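Local coordinates for putative uncharacterized protein TTHA1012 (Thermus thermophilus, PDB 2YZY), which is of unknown function but has a LolA-like fold, consistent with a role in carrying lipoproteins to the outer membrane, at residues T26-I31 with K174-K179; L41-A46 with E56-G61; L52-F57 with G65-I70. One frame throughout, in Å; residues are numbered along the deposited sequence.

Interaction 1 (T26-I31 with K174-K179); sequences TVQGRI and KVVEFK
Thr26 and Glu177 meet through both backbone and side chain. Their side chains lie alongside each other and point the same way. The Thr26 hydroxyl OG1 gives a 2.8 Å hydrogen bond to Glu177 OE1, on the lone pair turned away from the other carboxylate oxygen. Two torsions set this up. Thr26 has OG1 anti to its carbonyl carbon (chi1 -61°), and Glu177 carries CG in the same sense (chi1 -62°); with the glutamate chain extended beyond CG, this brings OE1 beside OG1. The other branch of Thr26, CG2, turns to Val176 and meets its CG2 at 3.7 Å. That Val176 methyl sits between its own backbone N and carbonyl carbon, and it also packs on Thr26 O. Val176 CG1 lies a loose 4.1 Å from Gln28 OE1. The Gln28 chain is extended, and its NE2 is bonded to Glu39 on the next strand. Further along, Gln28 and Lys174 exchange two backbone bonds, with Lys174 N to Gln28 O at 2.8 Å. Thr26 N bonds Glu177 O, while Thr26 O takes Val176 N. Two residues, Val176 and Glu177, thus face one, Thr26: a classic beta bulge between antiparallel strands.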
# COMPACT_ATOMS: atom_id res chain seq x y z
N THR A 26 7.14 5.46 0.90
CA THR A 26 8.03 4.33 1.09
C THR A 26 7.37 3.45 2.13
O THR A 26 6.98 3.93 3.20
CB THR A 26 9.40 4.79 1.60
OG1 THR A 26 9.99 5.66 0.64
CG2 THR A 26 10.32 3.58 1.84
N VAL A 27 7.22 2.17 1.82
CA VAL A 27 6.61 1.23 2.75
C VAL A 27 7.67 0.24 3.19
O VAL A 27 8.39 -0.33 2.37
CB VAL A 27 5.44 0.46 2.08
CG1 VAL A 27 4.87 -0.57 3.05
CG2 VAL A 27 4.33 1.44 1.67
N GLN A 28 7.79 0.05 4.50
CA GLN A 28 8.78 -0.86 5.06
C GLN A 28 8.17 -1.64 6.21
O GLN A 28 7.40 -1.10 7.00
CB GLN A 28 9.99 -0.07 5.56
CG GLN A 28 11.05 -0.92 6.24
CD GLN A 28 12.25 -0.11 6.69
OE1 GLN A 28 12.10 0.88 7.41
NE2 GLN A 28 13.44 -0.53 6.28
N GLY A 29 8.52 -2.91 6.31
CA GLY A 29 7.98 -3.71 7.39
C GLY A 29 8.43 -5.15 7.32
O GLY A 29 9.38 -5.48 6.60
N ARG A 30 7.76 -6.00 8.07
CA ARG A 30 8.09 -7.42 8.09
C ARG A 30 6.85 -8.23 7.74
O ARG A 30 5.73 -7.86 8.10
CB ARG A 30 8.63 -7.83 9.46
CG ARG A 30 7.69 -7.60 10.63
CD ARG A 30 8.43 -7.82 11.94
NE ARG A 30 7.58 -7.69 13.12
CZ ARG A 30 6.67 -8.59 13.49
NH1 ARG A 30 6.51 -9.70 12.79
NH2 ARG A 30 5.95 -8.39 14.58
N ILE A 31 7.06 -9.32 7.02
CA ILE A 31 5.96 -10.19 6.60
C ILE A 31 6.34 -11.65 6.78
O ILE A 31 7.52 -11.91 7.10
CB ILE A 31 5.59 -9.95 5.12
CG1 ILE A 31 6.81 -10.22 4.24
CG2 ILE A 31 5.11 -8.52 4.93
CD1 ILE A 31 6.55 -10.07 2.75
N LYS A 174 4.80 -0.33 7.67
CA LYS A 174 4.74 1.08 8.01
C LYS A 174 5.01 1.97 6.80
O LYS A 174 5.79 1.62 5.92
CB LYS A 174 5.77 1.40 9.10
CG LYS A 174 5.61 0.56 10.36
CD LYS A 174 6.69 0.89 11.39
CE LYS A 174 6.59 2.33 11.87
NZ LYS A 174 7.58 2.63 12.94
N VAL A 175 4.33 3.11 6.75
CA VAL A 175 4.56 4.07 5.67
C VAL A 175 5.60 4.99 6.31
O VAL A 175 5.25 5.91 7.07
CB VAL A 175 3.28 4.86 5.33
CG1 VAL A 175 3.57 5.85 4.20
CG2 VAL A 175 2.18 3.90 4.91
N VAL A 176 6.88 4.73 6.03
CA VAL A 176 7.98 5.48 6.63
C VAL A 176 8.37 6.80 5.98
O VAL A 176 9.05 7.61 6.60
CB VAL A 176 9.23 4.60 6.76
CG1 VAL A 176 8.94 3.43 7.70
CG2 VAL A 176 9.66 4.08 5.40
N GLU A 177 7.96 7.00 4.73
CA GLU A 177 8.23 8.25 4.01
C GLU A 177 7.01 8.53 3.16
O GLU A 177 6.36 7.60 2.68
CB GLU A 177 9.47 8.13 3.11
CG GLU A 177 10.76 7.84 3.88
CD GLU A 177 11.99 7.79 2.99
OE1 GLU A 177 11.94 7.14 1.93
OE2 GLU A 177 13.02 8.38 3.38
N PHE A 178 6.69 9.81 2.99
CA PHE A 178 5.52 10.22 2.22
C PHE A 178 5.76 11.61 1.65
O PHE A 178 6.38 12.45 2.29
CB PHE A 178 4.28 10.27 3.13
CG PHE A 178 3.05 10.82 2.45
CD1 PHE A 178 2.24 10.00 1.68
CD2 PHE A 178 2.72 12.17 2.57
CE1 PHE A 178 1.10 10.51 1.04
CE2 PHE A 178 1.59 12.69 1.94
CZ PHE A 178 0.78 11.86 1.17
N LYS A 179 5.24 11.83 0.45
CA LYS A 179 5.41 13.12 -0.21
C LYS A 179 4.35 13.34 -1.27
O LYS A 179 4.06 12.45 -2.07
CB LYS A 179 6.80 13.19 -0.85
CG LYS A 179 6.99 14.30 -1.87
CD LYS A 179 8.33 14.16 -2.58
CE LYS A 179 8.48 15.19 -3.69
NZ LYS A 179 8.39 16.58 -3.17

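Interaction 2 (L41-A46 with E56-G61); sequences LARVYA and EFLKPG
Leu41 has CG anti to its backbone N (chi1 -179°), which swings its branched end across to Leu58 and Lys59. Those two residues carry CG anti to the carbonyl carbon, with chi1 of -66° in Leu58, and they receive the leucine from the other strand. The setting is a beta hairpin with a classic beta bulge, in which Leu58 and Lys59 both face Leu41. Leu41 O is gripped by two N-H groups from the same face of its carbonyl plane: Leu58 N at 2.7 Å and Lys59 N in a longer bond. Leu41 N in turn bonds Lys59 O. Leu41 CD2 packs on Leu58 CB at 3.9 Å and also touches Lys59 CE. Leu41 CB lies 3.7 Å from Lys59 CB, and the extended lysine runs past it to a salt bridge with Glu39. Cut back to an alanine, this position would keep its CB contact with Lys59, but Leu58 CB and Lys59 CE would probably lose their packing partner and a gap would open beside the bulge.

Beyond the bulge, Arg43 and Glu56 form a regular pair joined by two backbone bonds. Ala42 CB lies against Glu56 O and meets Phe57 CD1. Leu58 CD1 lies over one face of the Arg43 guanidinium, 3.7 Å from NH1. Glu56 OE2 is held by Arg54 and Arg190. The Tyr45 ring and the Glu56 carboxylate are turned 38° from each other, with Tyr45 CE2 close to Glu56 CD. Glu56 OE1 accepts from two waters. One links it to Tyr45 OH; the other lies in the guanidinium plane of Arg43, where it accepts from NH1 at 2.9 Å.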
# COMPACT_ATOMS: atom_id res chain seq x y z
N LEU A 41 10.30 -3.98 1.52
CA LEU A 41 10.60 -2.57 1.30
C LEU A 41 10.14 -2.24 -0.11
O LEU A 41 10.46 -2.96 -1.05
CB LEU A 41 12.09 -2.28 1.44
CG LEU A 41 12.48 -0.81 1.25
CD1 LEU A 41 11.85 0.05 2.34
CD2 LEU A 41 14.00 -0.66 1.29
N ALA A 42 9.38 -1.17 -0.25
CA ALA A 42 8.89 -0.79 -1.56
C ALA A 42 8.55 0.69 -1.65
O ALA A 42 8.35 1.35 -0.63
CB ALA A 42 7.65 -1.61 -1.90
N ARG A 43 8.52 1.21 -2.87
CA ARG A 43 8.13 2.59 -3.08
C ARG A 43 6.76 2.51 -3.72
O ARG A 43 6.49 1.63 -4.54
CB ARG A 43 9.11 3.32 -4.02
CG ARG A 43 10.48 3.60 -3.41
CD ARG A 43 11.25 4.56 -4.31
NE ARG A 43 12.56 4.92 -3.77
CZ ARG A 43 13.70 4.29 -4.07
NH1 ARG A 43 13.70 3.26 -4.91
NH2 ARG A 43 14.84 4.72 -3.54
N VAL A 44 5.87 3.42 -3.34
CA VAL A 44 4.51 3.44 -3.86
C VAL A 44 4.21 4.77 -4.53
O VAL A 44 4.63 5.82 -4.06
CB VAL A 44 3.51 3.19 -2.71
CG1 VAL A 44 2.10 3.20 -3.24
CG2 VAL A 44 3.82 1.86 -2.03
N TYR A 45 3.48 4.72 -5.65
CA TYR A 45 3.14 5.91 -6.42
C TYR A 45 1.66 5.91 -6.75
O TYR A 45 1.11 4.89 -7.15
CB TYR A 45 3.94 5.93 -7.73
CG TYR A 45 5.42 5.98 -7.50
CD1 TYR A 45 6.09 7.19 -7.43
CD2 TYR A 45 6.15 4.80 -7.29
CE1 TYR A 45 7.45 7.25 -7.14
CE2 TYR A 45 7.50 4.85 -7.00
CZ TYR A 45 8.14 6.07 -6.92
OH TYR A 45 9.48 6.12 -6.60
N ALA A 46 1.03 7.07 -6.61
CA ALA A 46 -0.39 7.18 -6.89
C ALA A 46 -0.74 8.42 -7.71
O ALA A 46 -0.30 9.52 -7.40
CB ALA A 46 -1.18 7.20 -5.58
N GLU A 56 6.85 -0.43 -6.39
CA GLU A 56 8.17 -0.90 -6.80
C GLU A 56 8.85 -1.55 -5.61
O GLU A 56 9.03 -0.93 -4.56
CB GLU A 56 9.00 0.28 -7.32
CG GLU A 56 8.40 0.90 -8.58
CD GLU A 56 9.15 2.11 -9.09
OE1 GLU A 56 10.25 2.40 -8.58
OE2 GLU A 56 8.62 2.77 -10.01
N PHE A 57 9.25 -2.81 -5.77
CA PHE A 57 9.87 -3.56 -4.69
C PHE A 57 11.38 -3.47 -4.61
O PHE A 57 12.08 -3.54 -5.62
CB PHE A 57 9.42 -5.02 -4.78
CG PHE A 57 7.94 -5.19 -4.67
CD1 PHE A 57 7.33 -5.28 -3.42
CD2 PHE A 57 7.14 -5.20 -5.81
CE1 PHE A 57 5.94 -5.38 -3.32
CE2 PHE A 57 5.76 -5.30 -5.72
CZ PHE A 57 5.16 -5.39 -4.47
N LEU A 58 11.87 -3.32 -3.38
CA LEU A 58 13.30 -3.22 -3.10
C LEU A 58 13.82 -4.39 -2.25
O LEU A 58 14.98 -4.78 -2.37
CB LEU A 58 13.59 -1.89 -2.40
CG LEU A 58 13.34 -0.66 -3.28
CD1 LEU A 58 13.36 0.60 -2.43
CD2 LEU A 58 14.38 -0.59 -4.38
N LYS A 59 12.96 -4.92 -1.38
CA LYS A 59 13.31 -6.06 -0.52
C LYS A 59 12.05 -6.90 -0.37
O LYS A 59 10.94 -6.36 -0.40
CB LYS A 59 13.75 -5.58 0.86
CG LYS A 59 15.00 -4.73 0.88
CD LYS A 59 15.34 -4.37 2.32
CE LYS A 59 16.50 -3.41 2.40
NZ LYS A 59 16.77 -3.06 3.83
N PRO A 60 12.19 -8.22 -0.19
CA PRO A 60 13.42 -9.01 -0.11
C PRO A 60 14.06 -9.29 -1.47
O PRO A 60 13.58 -8.82 -2.50
CB PRO A 60 12.95 -10.28 0.59
CG PRO A 60 11.60 -10.47 0.01
CD PRO A 60 11.01 -9.08 0.04
N GLY A 61 15.13 -10.08 -1.45
CA GLY A 61 15.84 -10.40 -2.68
C GLY A 61 14.98 -11.01 -3.76
O GLY A 61 15.21 -10.79 -4.95
O HOH W 1 12.03 1.61 -6.61
O HOH W 2 11.08 4.93 -8.60

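Interaction 3 (L52-F57 with G65-I70); sequences LFRVEF and GNFTVI
Arg54 reaches over to Phe67 with a chain extended from CG to NE, its CG anti to the backbone N (chi1 -176°). Its CB passes Thr68 O at 3.8 Å. CG comes closer to the same oxygen and brushes Val69 CG2. NE bonds Glu56 OE2, two residues further along its own strand, in a 2.8 Å salt bridge on the anti side of the carboxylate, slightly out of plane. CZ lies over the face of the Phe67 ring, 3.8 Å from its centroid, in a cation-pi contact. The guanidinium is nearly flat on the ring, with planes 19° apart. NH2 sits over the ring centre. NH1 touches Val69 CG2 at 3.6 Å and bonds the carbonyls of Leu188 and Arg190. The salt bridge and these carbonyl bonds probably fix the guanidinium's rotation. Elsewhere, Phe53 lies beside Ile70. Phe57 turns a ring edge to Thr68 OG1, a hydroxyl bonded to Asn77. Phe53 with Ile70, and Val55 with Thr68, exchange two backbone bonds each. Phe57 N bonds Asn66 O, and Phe57 O takes Gly65 N. The whole is an antiparallel beta hairpin in regular register, with a cation-pi stack set diagonally between two non-hydrogen-bonded pairs, Arg54-Val69 and Glu56-Phe67.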
# COMPACT_ATOMS: atom_id res chain seq x y z
N LEU A 52 -4.33 5.44 -11.52
CA LEU A 52 -3.08 4.71 -11.71
C LEU A 52 -2.35 4.56 -10.38
O LEU A 52 -2.27 5.50 -9.60
CB LEU A 52 -2.17 5.43 -12.70
CG LEU A 52 -2.59 5.53 -14.17
CD1 LEU A 52 -1.46 6.20 -14.95
CD2 LEU A 52 -2.88 4.15 -14.73
N PHE A 53 -1.79 3.38 -10.15
CA PHE A 53 -1.07 3.08 -8.92
C PHE A 53 0.13 2.21 -9.31
O PHE A 53 0.02 1.34 -10.16
CB PHE A 53 -1.99 2.30 -7.98
CG PHE A 53 -1.53 2.24 -6.56
CD1 PHE A 53 -1.55 3.37 -5.75
CD2 PHE A 53 -1.14 1.02 -6.00
CE1 PHE A 53 -1.20 3.30 -4.41
CE2 PHE A 53 -0.78 0.94 -4.65
CZ PHE A 53 -0.81 2.08 -3.86
N ARG A 54 1.29 2.46 -8.70
CA ARG A 54 2.48 1.67 -9.01
C ARG A 54 3.24 1.36 -7.73
O ARG A 54 3.41 2.23 -6.88
CB ARG A 54 3.40 2.42 -9.98
CG ARG A 54 4.65 1.62 -10.44
CD ARG A 54 5.46 2.42 -11.45
NE ARG A 54 6.71 1.76 -11.84
CZ ARG A 54 6.96 1.26 -13.05
NH1 ARG A 54 6.04 1.33 -14.01
NH2 ARG A 54 8.14 0.73 -13.32
N VAL A 55 3.67 0.11 -7.59
CA VAL A 55 4.43 -0.31 -6.41
C VAL A 55 5.73 -0.91 -6.92
O VAL A 55 5.73 -1.77 -7.80
CB VAL A 55 3.66 -1.36 -5.59
CG1 VAL A 55 4.49 -1.78 -4.38
CG2 VAL A 55 2.31 -0.80 -5.16
N GLU A 56 6.85 -0.43 -6.39
CA GLU A 56 8.17 -0.90 -6.80
C GLU A 56 8.85 -1.55 -5.61
O GLU A 56 9.03 -0.93 -4.56
CB GLU A 56 9.00 0.28 -7.32
CG GLU A 56 8.40 0.90 -8.58
CD GLU A 56 9.15 2.11 -9.09
OE1 GLU A 56 10.25 2.40 -8.58
OE2 GLU A 56 8.62 2.77 -10.01
N PHE A 57 9.25 -2.81 -5.77
CA PHE A 57 9.87 -3.56 -4.69
C PHE A 57 11.38 -3.47 -4.61
O PHE A 57 12.08 -3.54 -5.62
CB PHE A 57 9.42 -5.02 -4.78
CG PHE A 57 7.94 -5.19 -4.67
CD1 PHE A 57 7.33 -5.28 -3.42
CD2 PHE A 57 7.14 -5.20 -5.81
CE1 PHE A 57 5.94 -5.38 -3.32
CE2 PHE A 57 5.76 -5.30 -5.72
CZ PHE A 57 5.16 -5.39 -4.47
N GLY A 65 13.47 -5.31 -7.55
CA GLY A 65 13.36 -4.97 -8.96
C GLY A 65 11.98 -5.16 -9.57
O GLY A 65 11.69 -4.62 -10.64
N ASN A 66 11.14 -5.94 -8.90
CA ASN A 66 9.78 -6.18 -9.37
C ASN A 66 8.95 -4.92 -9.20
O ASN A 66 9.29 -4.03 -8.42
CB ASN A 66 9.08 -7.26 -8.55
CG ASN A 66 9.65 -8.64 -8.77
OD1 ASN A 66 10.71 -8.80 -9.38
ND2 ASN A 66 8.96 -9.65 -8.24
N PHE A 67 7.86 -4.83 -9.95
CA PHE A 67 6.95 -3.71 -9.77
C PHE A 67 5.57 -4.12 -10.23
O PHE A 67 5.41 -5.08 -11.00
CB PHE A 67 7.45 -2.43 -10.49
CG PHE A 67 7.43 -2.51 -12.00
CD1 PHE A 67 6.25 -2.31 -12.72
CD2 PHE A 67 8.61 -2.73 -12.70
CE1 PHE A 67 6.26 -2.33 -14.11
CE2 PHE A 67 8.63 -2.75 -14.10
CZ PHE A 67 7.45 -2.55 -14.80
N THR A 68 4.57 -3.43 -9.70
CA THR A 68 3.19 -3.70 -10.04
C THR A 68 2.54 -2.40 -10.48
O THR A 68 2.70 -1.36 -9.83
CB THR A 68 2.41 -4.23 -8.83
OG1 THR A 68 3.01 -5.46 -8.39
CG2 THR A 68 0.96 -4.48 -9.19
N VAL A 69 1.81 -2.44 -11.59
CA VAL A 69 1.11 -1.26 -12.08
C VAL A 69 -0.36 -1.62 -12.06
O VAL A 69 -0.77 -2.64 -12.61
CB VAL A 69 1.53 -0.88 -13.51
CG1 VAL A 69 0.71 0.33 -13.98
CG2 VAL A 69 3.01 -0.55 -13.55
N ILE A 70 -1.16 -0.78 -11.40
CA ILE A 70 -2.59 -1.05 -11.33
C ILE A 70 -3.38 0.06 -12.01
O ILE A 70 -3.11 1.25 -11.81
CB ILE A 70 -3.07 -1.17 -9.86
CG1 ILE A 70 -2.29 -2.28 -9.16
CG2 ILE A 70 -4.57 -1.48 -9.82
CD1 ILE A 70 -2.56 -2.37 -7.67

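The three contacts step across neighbouring strands of the LolA-like beta fold, in the order 169-180, 23-30, 39-47, 52-59, 67-70. Interaction 1 pairs a strand near the start of the chain with one near its end. Interactions 2 and 3 are hairpins from the sequence between. Their centres lie about 8 Å apart, and both use strand 52-59, sharing Glu56 and Phe57. The centres of interactions 1 and 2 are about 9 Å apart, and the two meet where Val27 N probably bonds Ala42 O. The centres of interactions 1 and 3 are about 15 Å apart. Local hairpins and one long-range strand pair thus build a continuous run of antiparallel strands, consistent with the curved body of LolA-like proteins.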